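Local coordinates for protein glypican-1 (Homo sapiens, PDB 4YWT) that carries heparan sulfate chains at the cell surface as a proteoglycan and binds alpha-4(V) collagen through them, taking part in Schwann cell myelination, at residues 78-83 against 248-253; 142-147 against 315-320; 287-292 against 457-462; 199-204 against 325-330. The protein carries 3 engineered substitutions. One frame throughout, in Å; residues are numbered along the deposited sequence.

Contact 1: residues 78-83 against 248-253; sequences NRSHAE and AVMKLV
S80 of segment 78-83 fits against V249, M250 and V253 of segment 248-253, and on the side of 78-83 nearly all of the contact passes through this one small residue. The apolar part is made by its CB: it lies 3.7 Å from V249 CG1 and, one helical turn further on, 4.3 Å from V253 CB. V249 brings CG1 forward because this branch stands opposite the backbone N (chi1 165°), and the same methyl also lies 3.9 Å from the carbonyl oxygen S80 O. H81 adds little beyond its backbone N, which is 4.4 Å from V249 CG1.

With a serine at the crossing, the backbones come close, S80 CA and M250 CA being 6.0 Å apart. The short helical segments pass 8.6 Å from each other at 102°, nearly perpendicular. This is where the long helix 70-129 of the mainly helical glypican core meets helix 243-253 in the disulfide-rich part of the protein; M250 touches C61 and V249 touches C278, both half-cystines of disulfides seen in the crystal.

No hydrogen bond joins the two segments; the serine hydroxyl bonds within its own helix. S80 OG sits between backbone N and carbonyl carbon (chi1 53°) and hydrogen-bonds back to A77 O and L76 O in the preceding turn, which satisfies a hydroxyl buried among apolar groups. Across the contact it rests against M250, 3.7 Å from CA, with CB a little further off. The thioether of M250 bends off at chi2 toward E73, L76 and A77, extending the packing along helix 70-129.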
loop_
_atom_site.group_PDB
_atom_site.type_symbol
_atom_site.label_atom_id
_atom_site.label_comp_id
_atom_site.label_asym_id
_atom_site.label_seq_id
_atom_site.Cartn_x
_atom_site.Cartn_y
_atom_site.Cartn_z
ATOM N N ASN A 78 -16.682 23.916 -15.223
ATOM C CA ASN A 78 -15.288 24.000 -14.798
ATOM C C ASN A 78 -15.154 23.884 -13.284
ATOM O O ASN A 78 -14.297 23.152 -12.772
ATOM C CB ASN A 78 -14.664 25.315 -15.271
ATOM C CG ASN A 78 -13.805 25.145 -16.510
ATOM O OD1 ASN A 78 -14.315 24.961 -17.614
ATOM N ND2 ASN A 78 -12.490 25.217 -16.331
ATOM N N ARG A 79 -16.020 24.603 -12.576
ATOM C CA ARG A 79 -16.012 24.604 -11.119
ATOM C C ARG A 79 -16.237 23.210 -10.545
ATOM O O ARG A 79 -15.417 22.715 -9.772
ATOM C CB ARG A 79 -17.072 25.563 -10.578
ATOM C CG ARG A 79 -17.084 25.648 -9.064
ATOM C CD ARG A 79 -15.712 26.049 -8.549
ATOM N NE ARG A 79 -15.273 27.319 -9.117
ATOM C CZ ARG A 79 -15.583 28.505 -8.608
ATOM N NH1 ARG A 79 -16.323 28.577 -7.511
ATOM N NH2 ARG A 79 -15.147 29.615 -9.185
ATOM N N SER A 80 -17.346 22.583 -10.926
ATOM C CA SER A 80 -17.687 21.255 -10.421
ATOM C C SER A 80 -16.607 20.225 -10.753
ATOM O O SER A 80 -16.260 19.378 -9.917
ATOM C CB SER A 80 -19.038 20.805 -10.983
ATOM O OG SER A 80 -19.065 20.907 -12.395
ATOM N N HIS A 81 -16.071 20.309 -11.969
ATOM C CA HIS A 81 -14.991 19.422 -12.390
ATOM C C HIS A 81 -13.764 19.568 -11.486
ATOM O O HIS A 81 -13.246 18.578 -10.942
ATOM C CB HIS A 81 -14.613 19.701 -13.845
ATOM C CG HIS A 81 -13.439 18.908 -14.330
ATOM N ND1 HIS A 81 -12.143 19.367 -14.241
ATOM C CD2 HIS A 81 -13.367 17.685 -14.908
ATOM C CE1 HIS A 81 -11.324 18.463 -14.746
ATOM N NE2 HIS A 81 -12.040 17.433 -15.156
ATOM N N ALA A 82 -13.313 20.810 -11.324
ATOM C CA ALA A 82 -12.172 21.111 -10.465
ATOM C C ALA A 82 -12.406 20.618 -9.039
ATOM O O ALA A 82 -11.489 20.114 -8.384
ATOM C CB ALA A 82 -11.888 22.604 -10.469
ATOM N N GLU A 83 -13.642 20.761 -8.569
ATOM C CA GLU A 83 -14.011 20.332 -7.225
ATOM C C GLU A 83 -13.888 18.814 -7.073
ATOM O O GLU A 83 -13.308 18.322 -6.093
ATOM C CB GLU A 83 -15.432 20.801 -6.896
ATOM C CG GLU A 83 -15.528 22.303 -6.641
ATOM C CD GLU A 83 -16.952 22.830 -6.700
ATOM O OE1 GLU A 83 -17.832 22.130 -7.246
ATOM O OE2 GLU A 83 -17.191 23.950 -6.202
ATOM N N ALA A 248 -21.304 15.029 -16.955
ATOM C CA ALA A 248 -22.168 14.307 -16.026
ATOM C C ALA A 248 -22.106 14.904 -14.621
ATOM O O ALA A 248 -23.097 14.902 -13.891
ATOM C CB ALA A 248 -21.796 12.840 -15.992
ATOM N N VAL A 249 -20.934 15.410 -14.251
ATOM C CA VAL A 249 -20.738 16.028 -12.946
ATOM C C VAL A 249 -21.392 17.403 -12.915
ATOM O O VAL A 249 -22.006 17.780 -11.916
ATOM C CB VAL A 249 -19.239 16.143 -12.594
ATOM C CG1 VAL A 249 -19.023 17.102 -11.434
ATOM C CG2 VAL A 249 -18.675 14.773 -12.260
ATOM N N MET A 250 -21.271 18.144 -14.013
ATOM C CA MET A 250 -21.969 19.419 -14.135
ATOM C C MET A 250 -23.474 19.211 -13.996
ATOM O O MET A 250 -24.153 19.963 -13.297
ATOM C CB MET A 250 -21.653 20.095 -15.469
ATOM C CG MET A 250 -22.566 21.272 -15.786
ATOM S SD MET A 250 -22.602 22.493 -14.459
ATOM C CE MET A 250 -23.997 23.500 -14.954
ATOM N N LYS A 251 -23.984 18.179 -14.658
ATOM C CA LYS A 251 -25.397 17.836 -14.572
ATOM C C LYS A 251 -25.771 17.441 -13.149
ATOM O O LYS A 251 -26.848 17.777 -12.657
ATOM C CB LYS A 251 -25.733 16.703 -15.543
ATOM C CG LYS A 251 -27.209 16.344 -15.604
ATOM C CD LYS A 251 -27.570 15.727 -16.947
ATOM C CE LYS A 251 -29.066 15.471 -17.059
ATOM N NZ LYS A 251 -29.516 14.368 -16.165
ATOM N N LEU A 252 -24.861 16.731 -12.492
ATOM C CA LEU A 252 -25.074 16.256 -11.132
ATOM C C LEU A 252 -25.179 17.387 -10.113
ATOM O O LEU A 252 -26.056 17.378 -9.250
ATOM C CB LEU A 252 -23.941 15.311 -10.725
ATOM C CG LEU A 252 -23.970 14.811 -9.280
ATOM C CD1 LEU A 252 -25.131 13.854 -9.076
ATOM C CD2 LEU A 252 -22.649 14.153 -8.900
ATOM N N VAL A 253 -24.283 18.363 -10.220
ATOM C CA VAL A 253 -24.115 19.356 -9.166
ATOM C C VAL A 253 -24.879 20.660 -9.401
ATOM O O VAL A 253 -25.697 21.059 -8.571
ATOM C CB VAL A 253 -22.624 19.699 -8.970
ATOM C CG1 VAL A 253 -22.453 20.704 -7.844
ATOM C CG2 VAL A 253 -21.822 18.438 -8.685
#

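Contact 2: residues 142-147 against 315-320; sequences DLYSEL and SVHTWL
Segment 142-147 and the start of helix 316-328 run at 139° to each other with their axes 12.7 Å apart, a wide spacing bridged by large side chains, the nearest CA atoms being those of Y144 and V316 at 9.0 Å. Two aliphatic pairs meet end on. L143 CD2 reaches L320 CD2 at 4.1 Å, and one turn along, L147 CD1 meets V316 CG2 at 4.0 Å; V316 presents that methyl with CG2 opposite its carbonyl carbon.

Y144 spans the gap between the helices. Its CG stands opposite the carbonyl carbon, beside the backbone N (chi1 -84°), and the length of the ring then carries the phenol to the first turn of the partner. V316 CG1 and L320 CD1 approach the ring obliquely, the latter 4.4 Å from Y144 CE1. The oxygen Y144 OH ends beside V316 CB and 3.5 Å from H317 CB, near the plane of the imidazole at its edge. It is also 3.4 Å from H317 N, but the angle is too poor for a hydrogen bond.

The hydroxyl is bonded instead to S117 OG of helix 70-129, and H317 ND1 bonds to that same serine oxygen. At the helix start, T318 OG1 donates a hydrogen bond of 2.6 Å to S315 O, which also accepts from T318 N. L143 and L320 continue into helix 158-177 through F165 and W166. The two segments thus share no direct hydrogen bond: leucine and valine methyls and the tyrosine ring make up the apolar interface, while the buried phenol and the imidazole are tied together indirectly through a serine of a third helix.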
loop_
_atom_site.group_PDB
_atom_site.type_symbol
_atom_site.label_atom_id
_atom_site.label_comp_id
_atom_site.label_asym_id
_atom_site.label_seq_id
_atom_site.Cartn_x
_atom_site.Cartn_y
_atom_site.Cartn_z
ATOM N N ASP A 142 30.830 -9.066 8.561
ATOM C CA ASP A 142 30.582 -9.438 7.174
ATOM C C ASP A 142 29.247 -10.154 7.031
ATOM O O ASP A 142 28.496 -9.892 6.093
ATOM C CB ASP A 142 31.709 -10.325 6.638
ATOM C CG ASP A 142 32.947 -9.535 6.260
ATOM O OD1 ASP A 142 32.806 -8.359 5.862
ATOM O OD2 ASP A 142 34.062 -10.089 6.358
ATOM N N LEU A 143 28.953 -11.061 7.960
ATOM C CA LEU A 143 27.675 -11.765 7.936
ATOM C C LEU A 143 26.508 -10.783 8.023
ATOM O O LEU A 143 25.535 -10.895 7.273
ATOM C CB LEU A 143 27.593 -12.786 9.073
ATOM C CG LEU A 143 26.281 -13.573 9.139
ATOM C CD1 LEU A 143 25.968 -14.212 7.793
ATOM C CD2 LEU A 143 26.334 -14.625 10.234
ATOM N N TYR A 144 26.611 -9.815 8.932
ATOM C CA TYR A 144 25.559 -8.813 9.077
ATOM C C TYR A 144 25.425 -7.941 7.832
ATOM O O TYR A 144 24.312 -7.603 7.427
ATOM C CB TYR A 144 25.810 -7.940 10.306
ATOM C CG TYR A 144 25.287 -8.550 11.586
ATOM C CD1 TYR A 144 26.118 -9.282 12.421
ATOM C CD2 TYR A 144 23.954 -8.404 11.951
ATOM C CE1 TYR A 144 25.641 -9.845 13.589
ATOM C CE2 TYR A 144 23.468 -8.965 13.116
ATOM C CZ TYR A 144 24.318 -9.683 13.932
ATOM O OH TYR A 144 23.844 -10.245 15.094
ATOM N N SER A 145 26.552 -7.579 7.225
ATOM C CA SER A 145 26.516 -6.811 5.984
ATOM C C SER A 145 25.816 -7.598 4.874
ATOM O O SER A 145 25.033 -7.038 4.100
ATOM C CB SER A 145 27.929 -6.421 5.545
ATOM O OG SER A 145 28.452 -5.393 6.370
ATOM N N GLU A 146 26.098 -8.897 4.810
ATOM C CA GLU A 146 25.472 -9.779 3.830
ATOM C C GLU A 146 23.967 -9.882 4.055
ATOM O O GLU A 146 23.186 -9.830 3.102
ATOM C CB GLU A 146 26.106 -11.173 3.877
ATOM C CG GLU A 146 27.446 -11.275 3.164
ATOM C CD GLU A 146 27.294 -11.541 1.677
ATOM O OE1 GLU A 146 26.918 -12.673 1.308
ATOM O OE2 GLU A 146 27.546 -10.618 0.876
ATOM N N LEU A 147 23.567 -10.035 5.315
ATOM C CA LEU A 147 22.152 -10.054 5.676
ATOM C C LEU A 147 21.473 -8.755 5.261
ATOM O O LEU A 147 20.335 -8.752 4.788
ATOM C CB LEU A 147 21.981 -10.269 7.181
ATOM C CG LEU A 147 22.179 -11.677 7.744
ATOM C CD1 LEU A 147 22.067 -11.653 9.258
ATOM C CD2 LEU A 147 21.152 -12.622 7.157
ATOM N N SER A 315 17.376 -11.087 16.253
ATOM C CA SER A 315 17.949 -12.006 17.235
ATOM C C SER A 315 18.942 -13.015 16.646
ATOM O O SER A 315 19.124 -14.098 17.199
ATOM C CB SER A 315 16.829 -12.759 17.958
ATOM O OG SER A 315 16.216 -13.706 17.102
ATOM N N VAL A 316 19.580 -12.654 15.537
ATOM C CA VAL A 316 20.604 -13.494 14.910
ATOM C C VAL A 316 21.745 -13.822 15.882
ATOM O O VAL A 316 22.239 -14.963 15.950
ATOM C CB VAL A 316 21.188 -12.805 13.654
ATOM C CG1 VAL A 316 22.398 -13.563 13.134
ATOM C CG2 VAL A 316 20.127 -12.672 12.572
ATOM N N HIS A 317 22.142 -12.808 16.647
ATOM C CA HIS A 317 23.255 -12.917 17.580
ATOM C C HIS A 317 23.035 -14.007 18.623
ATOM O O HIS A 317 23.991 -14.605 19.110
ATOM C CB HIS A 317 23.498 -11.575 18.275
ATOM C CG HIS A 317 22.320 -11.068 19.047
ATOM N ND1 HIS A 317 21.281 -10.381 18.456
ATOM C CD2 HIS A 317 22.019 -11.143 20.365
ATOM C CE1 HIS A 317 20.390 -10.058 19.376
ATOM N NE2 HIS A 317 20.814 -10.508 20.542
ATOM N N THR A 318 21.775 -14.262 18.965
ATOM C CA THR A 318 21.450 -15.298 19.938
ATOM C C THR A 318 21.799 -16.678 19.389
ATOM O O THR A 318 22.392 -17.509 20.087
ATOM C CB THR A 318 19.959 -15.263 20.326
ATOM O OG1 THR A 318 19.160 -15.681 19.213
ATOM C CG2 THR A 318 19.552 -13.860 20.745
ATOM N N TRP A 319 21.437 -16.914 18.131
ATOM C CA TRP A 319 21.741 -18.180 17.476
ATOM C C TRP A 319 23.237 -18.324 17.234
ATOM O O TRP A 319 23.790 -19.418 17.377
ATOM C CB TRP A 319 20.977 -18.310 16.158
ATOM C CG TRP A 319 19.498 -18.390 16.342
ATOM C CD1 TRP A 319 18.581 -17.426 16.043
ATOM C CD2 TRP A 319 18.761 -19.490 16.889
ATOM N NE1 TRP A 319 17.317 -17.862 16.358
ATOM C CE2 TRP A 319 17.400 -19.126 16.881
ATOM C CE3 TRP A 319 19.120 -20.749 17.380
ATOM C CZ2 TRP A 319 16.396 -19.976 17.343
ATOM C CZ3 TRP A 319 18.123 -21.592 17.840
ATOM C CH2 TRP A 319 16.777 -21.202 17.817
ATOM N N LEU A 320 23.892 -17.225 16.868
ATOM C CA LEU A 320 25.347 -17.250 16.726
ATOM C C LEU A 320 26.014 -17.661 18.043
ATOM O O LEU A 320 26.870 -18.556 18.077
ATOM C CB LEU A 320 25.872 -15.887 16.267
ATOM C CG LEU A 320 25.450 -15.420 14.872
ATOM C CD1 LEU A 320 26.086 -14.078 14.542
ATOM C CD2 LEU A 320 25.810 -16.461 13.821
#

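Contact 3: residues 287-292 against 457-462; sequences AEWRNL and MQLKIM
L459 loses more surface to this contact than any other residue and lies over the backbone of segment 287-292 between E288, W289 and L292. Its CG stands opposite the carbonyl carbon (chi1 -63°), which aims the branch at the neighbouring helix, where CD1 rests 3.5 Å from W289 N and CD2 meets L292 CD2 at 3.6 Å. Nearer the backbone, L459 CB touches E288 CB at 3.7 Å.

L292 crosses L459 at about a right angle and uses its other branch on the next turn, where CD1 lies 3.6 Å from M462 CG. Beyond that point the M462 chain bends away toward Q224 and V228 of helix 204-236.

E288 contributes its aliphatic stem to the interface and folds its carboxylate back at chi2. E288 OE1 lies 3.7 Å from K460 CG and accepts a bond from N291 ND2 that is nearly straight (169°) but comes from above the carboxylate plane. The opposite charges stay apart, E288 OE2 being 5.8 Å from K460 NZ, so any attraction is probably modest.

W289, whose CB points away from 457-462, bonds through NE1 to V388 O and meets W392 edge to face. The short segments 287-292 and 457-462, of helices 286-299 and 450-471, run nearly parallel, their axes 8.8 Å apart at 26°, the shallow crossing of a helical bundle, here in the elongated, mainly helical glypican core.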
loop_
_atom_site.group_PDB
_atom_site.type_symbol
_atom_site.label_atom_id
_atom_site.label_comp_id
_atom_site.label_asym_id
_atom_site.label_seq_id
_atom_site.Cartn_x
_atom_site.Cartn_y
_atom_site.Cartn_z
ATOM N N ALA A 287 -9.607 -5.936 -8.069
ATOM C CA ALA A 287 -9.226 -7.337 -7.891
ATOM C C ALA A 287 -7.755 -7.517 -7.508
ATOM O O ALA A 287 -7.436 -8.234 -6.557
ATOM C CB ALA A 287 -9.534 -8.123 -9.158
ATOM N N GLU A 288 -6.865 -6.866 -8.248
ATOM C CA GLU A 288 -5.435 -7.036 -8.028
ATOM C C GLU A 288 -4.959 -6.277 -6.792
ATOM O O GLU A 288 -4.003 -6.691 -6.133
ATOM C CB GLU A 288 -4.648 -6.596 -9.264
ATOM C CG GLU A 288 -4.950 -7.419 -10.509
ATOM C CD GLU A 288 -4.976 -8.915 -10.239
ATOM O OE1 GLU A 288 -4.053 -9.420 -9.563
ATOM O OE2 GLU A 288 -5.923 -9.585 -10.702
ATOM N N TRP A 289 -5.626 -5.168 -6.483
ATOM C CA TRP A 289 -5.352 -4.442 -5.246
ATOM C C TRP A 289 -5.678 -5.342 -4.055
ATOM O O TRP A 289 -4.871 -5.491 -3.131
ATOM C CB TRP A 289 -6.160 -3.142 -5.201
ATOM C CG TRP A 289 -6.044 -2.347 -3.931
ATOM C CD1 TRP A 289 -6.892 -2.386 -2.863
ATOM C CD2 TRP A 289 -5.040 -1.374 -3.609
ATOM N NE1 TRP A 289 -6.475 -1.506 -1.893
ATOM C CE2 TRP A 289 -5.340 -0.873 -2.327
ATOM C CE3 TRP A 289 -3.914 -0.882 -4.279
ATOM C CZ2 TRP A 289 -4.555 0.094 -1.699
ATOM C CZ3 TRP A 289 -3.136 0.078 -3.655
ATOM C CH2 TRP A 289 -3.460 0.556 -2.377
ATOM N N ARG A 290 -6.855 -5.960 -4.100
ATOM C CA ARG A 290 -7.282 -6.882 -3.054
ATOM C C ARG A 290 -6.359 -8.091 -2.955
ATOM O O ARG A 290 -6.060 -8.555 -1.856
ATOM C CB ARG A 290 -8.719 -7.348 -3.296
ATOM C CG ARG A 290 -9.769 -6.268 -3.089
ATOM C CD ARG A 290 -11.168 -6.825 -3.286
ATOM N NE ARG A 290 -12.186 -5.781 -3.251
ATOM C CZ ARG A 290 -12.787 -5.357 -2.143
ATOM N NH1 ARG A 290 -12.468 -5.883 -0.969
ATOM N NH2 ARG A 290 -13.705 -4.401 -2.209
ATOM N N ASN A 291 -5.919 -8.605 -4.102
ATOM C CA ASN A 291 -4.979 -9.722 -4.120
ATOM C C ASN A 291 -3.668 -9.359 -3.430
ATOM O O ASN A 291 -3.182 -10.091 -2.551
ATOM C CB ASN A 291 -4.699 -10.170 -5.557
ATOM C CG ASN A 291 -5.846 -10.959 -6.157
ATOM O OD1 ASN A 291 -6.624 -11.589 -5.440
ATOM N ND2 ASN A 291 -5.955 -10.930 -7.481
ATOM N N LEU A 292 -3.106 -8.223 -3.834
ATOM C CA LEU A 292 -1.857 -7.749 -3.258
ATOM C C LEU A 292 -1.981 -7.562 -1.757
ATOM O O LEU A 292 -1.156 -8.066 -0.999
ATOM C CB LEU A 292 -1.415 -6.433 -3.899
ATOM C CG LEU A 292 -0.032 -6.001 -3.412
ATOM C CD1 LEU A 292 1.005 -7.016 -3.860
ATOM C CD2 LEU A 292 0.333 -4.608 -3.896
ATOM N N MET A 457 -0.674 -4.450 -13.771
ATOM C CA MET A 457 0.443 -5.362 -14.002
ATOM C C MET A 457 1.409 -5.366 -12.818
ATOM O O MET A 457 1.840 -6.433 -12.360
ATOM C CB MET A 457 1.197 -5.005 -15.287
ATOM C CG MET A 457 0.437 -5.296 -16.575
ATOM S SD MET A 457 -0.519 -6.831 -16.561
ATOM C CE MET A 457 0.714 -8.050 -16.102
ATOM N N GLN A 458 1.741 -4.174 -12.324
ATOM C CA GLN A 458 2.609 -4.054 -11.152
ATOM C C GLN A 458 2.045 -4.825 -9.955
ATOM O O GLN A 458 2.768 -5.584 -9.289
ATOM C CB GLN A 458 2.810 -2.583 -10.781
ATOM C CG GLN A 458 3.572 -1.778 -11.824
ATOM C CD GLN A 458 4.971 -2.314 -12.062
ATOM O OE1 GLN A 458 5.846 -2.201 -11.203
ATOM N NE2 GLN A 458 5.188 -2.902 -13.234
ATOM N N LEU A 459 0.754 -4.635 -9.696
ATOM C CA LEU A 459 0.075 -5.355 -8.622
ATOM C C LEU A 459 0.191 -6.865 -8.813
ATOM O O LEU A 459 0.503 -7.591 -7.865
ATOM C CB LEU A 459 -1.398 -4.948 -8.537
ATOM C CG LEU A 459 -1.713 -3.491 -8.188
ATOM C CD1 LEU A 459 -3.214 -3.252 -8.202
ATOM C CD2 LEU A 459 -1.127 -3.117 -6.839
ATOM N N LYS A 460 -0.054 -7.332 -10.036
ATOM C CA LYS A 460 0.092 -8.754 -10.357
ATOM C C LYS A 460 1.480 -9.280 -9.999
ATOM O O LYS A 460 1.622 -10.285 -9.289
ATOM C CB LYS A 460 -0.170 -9.008 -11.842
ATOM C CG LYS A 460 -1.606 -8.821 -12.295
ATOM C CD LYS A 460 -1.781 -9.386 -13.699
ATOM C CE LYS A 460 -3.080 -8.937 -14.337
ATOM N NZ LYS A 460 -3.108 -9.271 -15.791
ATOM N N ILE A 461 2.501 -8.590 -10.501
ATOM C CA ILE A 461 3.887 -8.996 -10.287
ATOM C C ILE A 461 4.258 -9.049 -8.805
ATOM O O ILE A 461 4.798 -10.057 -8.323
ATOM C CB ILE A 461 4.856 -8.050 -11.019
ATOM C CG1 ILE A 461 4.662 -8.169 -12.533
ATOM C CG2 ILE A 461 6.297 -8.360 -10.642
ATOM C CD1 ILE A 461 5.334 -7.072 -13.327
ATOM N N MET A 462 3.962 -7.971 -8.081
ATOM C CA MET A 462 4.279 -7.920 -6.658
ATOM C C MET A 462 3.540 -9.023 -5.899
ATOM O O MET A 462 4.110 -9.672 -5.017
ATOM C CB MET A 462 3.935 -6.549 -6.077
ATOM C CG MET A 462 4.439 -6.326 -4.657
ATOM S SD MET A 462 6.235 -6.396 -4.520
ATOM C CE MET A 462 6.430 -7.832 -3.473
#

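Contact 4: residues 199-204 against 325-330; sequences RPFGEA and NALQDN
A tight loop turn packs on the C-terminal end of a helix here: the type I beta turn R199-G202, which leads into helix 204-236, lies against the last turn of helix 316-328. The approach is close, F201 CA and L327 CA being 4.8 Å apart, and much of it involves backbone. P200 O points at the helix and makes a CA-H...O contact with L327 CA at 3.2 Å, while L327 N, although near, is badly angled for a hydrogen bond.

A326 presents its methyl to the turn, CB lying 3.3 Å from F201 O and 3.9 Å from G202 N. G202, with positive phi (80°) and no side chain, lies with its backbone directly against this methyl.

L327 supplies the apolar half. Its CD1 lies 3.8 Å from P200 CB, and its CB lies 3.8 Å from F201 CD1. The phenyl ring and the leucine run side by side in the same direction, with L327 CG standing opposite the backbone N (chi1 179°), which also brings L327 CD2 to 3.8 Å from F201 CE1.

F201 and L327 pack on helix 158-177, each touching L170 and L173, and the F201 and W166 rings meet with their planes at about 45°. P200 and L327 also touch L334 of the short helix 331-334, and F201 reaches back to A323 of helix 316-328.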
loop_
_atom_site.group_PDB
_atom_site.type_symbol
_atom_site.label_atom_id
_atom_site.label_comp_id
_atom_site.label_asym_id
_atom_site.label_seq_id
_atom_site.Cartn_x
_atom_site.Cartn_y
_atom_site.Cartn_z
ATOM N N ARG A 199 27.976 -31.976 13.413
ATOM C CA ARG A 199 27.347 -30.753 13.901
ATOM C C ARG A 199 28.077 -30.157 15.101
ATOM O O ARG A 199 27.563 -30.178 16.219
ATOM C CB ARG A 199 25.878 -31.012 14.235
ATOM C CG ARG A 199 24.974 -30.974 13.012
ATOM C CD ARG A 199 23.797 -31.922 13.143
ATOM N NE ARG A 199 22.794 -31.681 12.109
ATOM C CZ ARG A 199 21.539 -32.113 12.169
ATOM N NH1 ARG A 199 21.128 -32.819 13.215
ATOM N NH2 ARG A 199 20.695 -31.845 11.183
ATOM N N PRO A 200 29.287 -29.622 14.866
ATOM C CA PRO A 200 30.086 -29.014 15.934
ATOM C C PRO A 200 29.423 -27.771 16.520
ATOM O O PRO A 200 29.620 -27.479 17.699
ATOM C CB PRO A 200 31.398 -28.651 15.229
ATOM C CG PRO A 200 31.029 -28.505 13.795
ATOM C CD PRO A 200 29.950 -29.515 13.553
ATOM N N PHE A 201 28.653 -27.052 15.709
ATOM C CA PHE A 201 27.970 -25.847 16.173
ATOM C C PHE A 201 26.570 -26.149 16.702
ATOM O O PHE A 201 25.833 -25.237 17.083
ATOM C CB PHE A 201 27.879 -24.811 15.052
ATOM C CG PHE A 201 29.202 -24.221 14.655
ATOM C CD1 PHE A 201 29.939 -23.466 15.552
ATOM C CD2 PHE A 201 29.695 -24.399 13.373
ATOM C CE1 PHE A 201 31.154 -22.916 15.183
ATOM C CE2 PHE A 201 30.908 -23.849 12.997
ATOM C CZ PHE A 201 31.638 -23.107 13.903
ATOM N N GLY A 202 26.201 -27.426 16.716
ATOM C CA GLY A 202 24.887 -27.830 17.181
ATOM C C GLY A 202 23.808 -27.628 16.133
ATOM O O GLY A 202 24.059 -27.765 14.934
ATOM N N GLU A 203 22.602 -27.301 16.586
ATOM C CA GLU A 203 21.464 -27.130 15.689
ATOM C C GLU A 203 21.312 -25.679 15.244
ATOM O O GLU A 203 20.492 -25.368 14.379
ATOM C CB GLU A 203 20.173 -27.598 16.366
ATOM C CG GLU A 203 20.382 -28.588 17.499
ATOM C CD GLU A 203 19.077 -29.016 18.143
ATOM O OE1 GLU A 203 18.389 -29.891 17.576
ATOM O OE2 GLU A 203 18.734 -28.472 19.214
ATOM N N ALA A 204 22.108 -24.800 15.844
ATOM C CA ALA A 204 22.010 -23.363 15.596
ATOM C C ALA A 204 22.195 -22.943 14.127
ATOM O O ALA A 204 21.473 -22.064 13.658
ATOM C CB ALA A 204 23.008 -22.618 16.482
ATOM N N ASN A 325 28.789 -21.429 21.747
ATOM C CA ASN A 325 28.714 -22.217 22.977
ATOM C C ASN A 325 28.767 -23.715 22.680
ATOM O O ASN A 325 29.534 -24.466 23.303
ATOM C CB ASN A 325 27.437 -21.888 23.753
ATOM C CG ASN A 325 27.625 -20.747 24.735
ATOM O OD1 ASN A 325 28.256 -20.913 25.780
ATOM N ND2 ASN A 325 27.072 -19.585 24.410
ATOM N N ALA A 326 27.951 -24.132 21.714
ATOM C CA ALA A 326 27.917 -25.523 21.275
ATOM C C ALA A 326 29.299 -26.005 20.840
ATOM O O ALA A 326 29.745 -27.079 21.252
ATOM C CB ALA A 326 26.918 -25.694 20.143
ATOM N N LEU A 327 29.974 -25.205 20.016
ATOM C CA LEU A 327 31.318 -25.551 19.564
ATOM C C LEU A 327 32.264 -25.738 20.741
ATOM O O LEU A 327 33.003 -26.724 20.806
ATOM C CB LEU A 327 31.880 -24.482 18.626
ATOM C CG LEU A 327 33.301 -24.813 18.158
ATOM C CD1 LEU A 327 33.282 -25.917 17.108
ATOM C CD2 LEU A 327 34.028 -23.584 17.645
ATOM N N GLN A 328 32.234 -24.783 21.667
ATOM C CA GLN A 328 33.065 -24.857 22.865
ATOM C C GLN A 328 32.845 -26.149 23.636
ATOM O O GLN A 328 33.799 -26.864 23.938
ATOM C CB GLN A 328 32.801 -23.671 23.787
ATOM C CG GLN A 328 33.718 -22.486 23.565
ATOM C CD GLN A 328 33.299 -21.285 24.383
ATOM O OE1 GLN A 328 32.151 -21.190 24.822
ATOM N NE2 GLN A 328 34.232 -20.373 24.617
ATOM N N ASP A 329 31.591 -26.453 23.953
ATOM C CA ASP A 329 31.308 -27.654 24.733
ATOM C C ASP A 329 31.320 -28.920 23.871
ATOM O O ASP A 329 31.004 -30.010 24.351
ATOM C CB ASP A 329 29.975 -27.513 25.465
ATOM C CG ASP A 329 30.016 -26.441 26.538
ATOM O OD1 ASP A 329 30.999 -25.670 26.562
ATOM O OD2 ASP A 329 29.082 -26.377 27.364
ATOM N N ASN A 330 31.696 -28.768 22.605
ATOM C CA ASN A 330 32.007 -29.912 21.754
ATOM C C ASN A 330 33.454 -29.879 21.263
ATOM O O ASN A 330 33.805 -30.564 20.305
ATOM C CB ASN A 330 31.057 -29.977 20.557
ATOM C CG ASN A 330 29.785 -30.745 20.860
ATOM O OD1 ASN A 330 29.343 -30.810 22.007
ATOM N ND2 ASN A 330 29.195 -31.339 19.830
#

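The contacts are spread along the elongated core. Contacts 1 and 2 lie on opposite sides of the chain's centre, their own centres about 59 Å apart; the centres of contacts 1 and 4 are about 73 Å apart, and the centre of contact 3 is about 11 Å from that of the chain. Contacts 2 and 4 share helix 316-328 and touch directly, W319 O lying 3.4 Å from A204 CB, so they form one continuous packed region. Helix 70-129 joins the distant ends: contact 1 uses it directly, and contact 2 leans on it through S117. A bound calcium ion lies about 9 Å from the W289 side chain of contact 3, and an N-acetylglucosamine of the protein's own N-linked glycan about 9 Å from that of Y144.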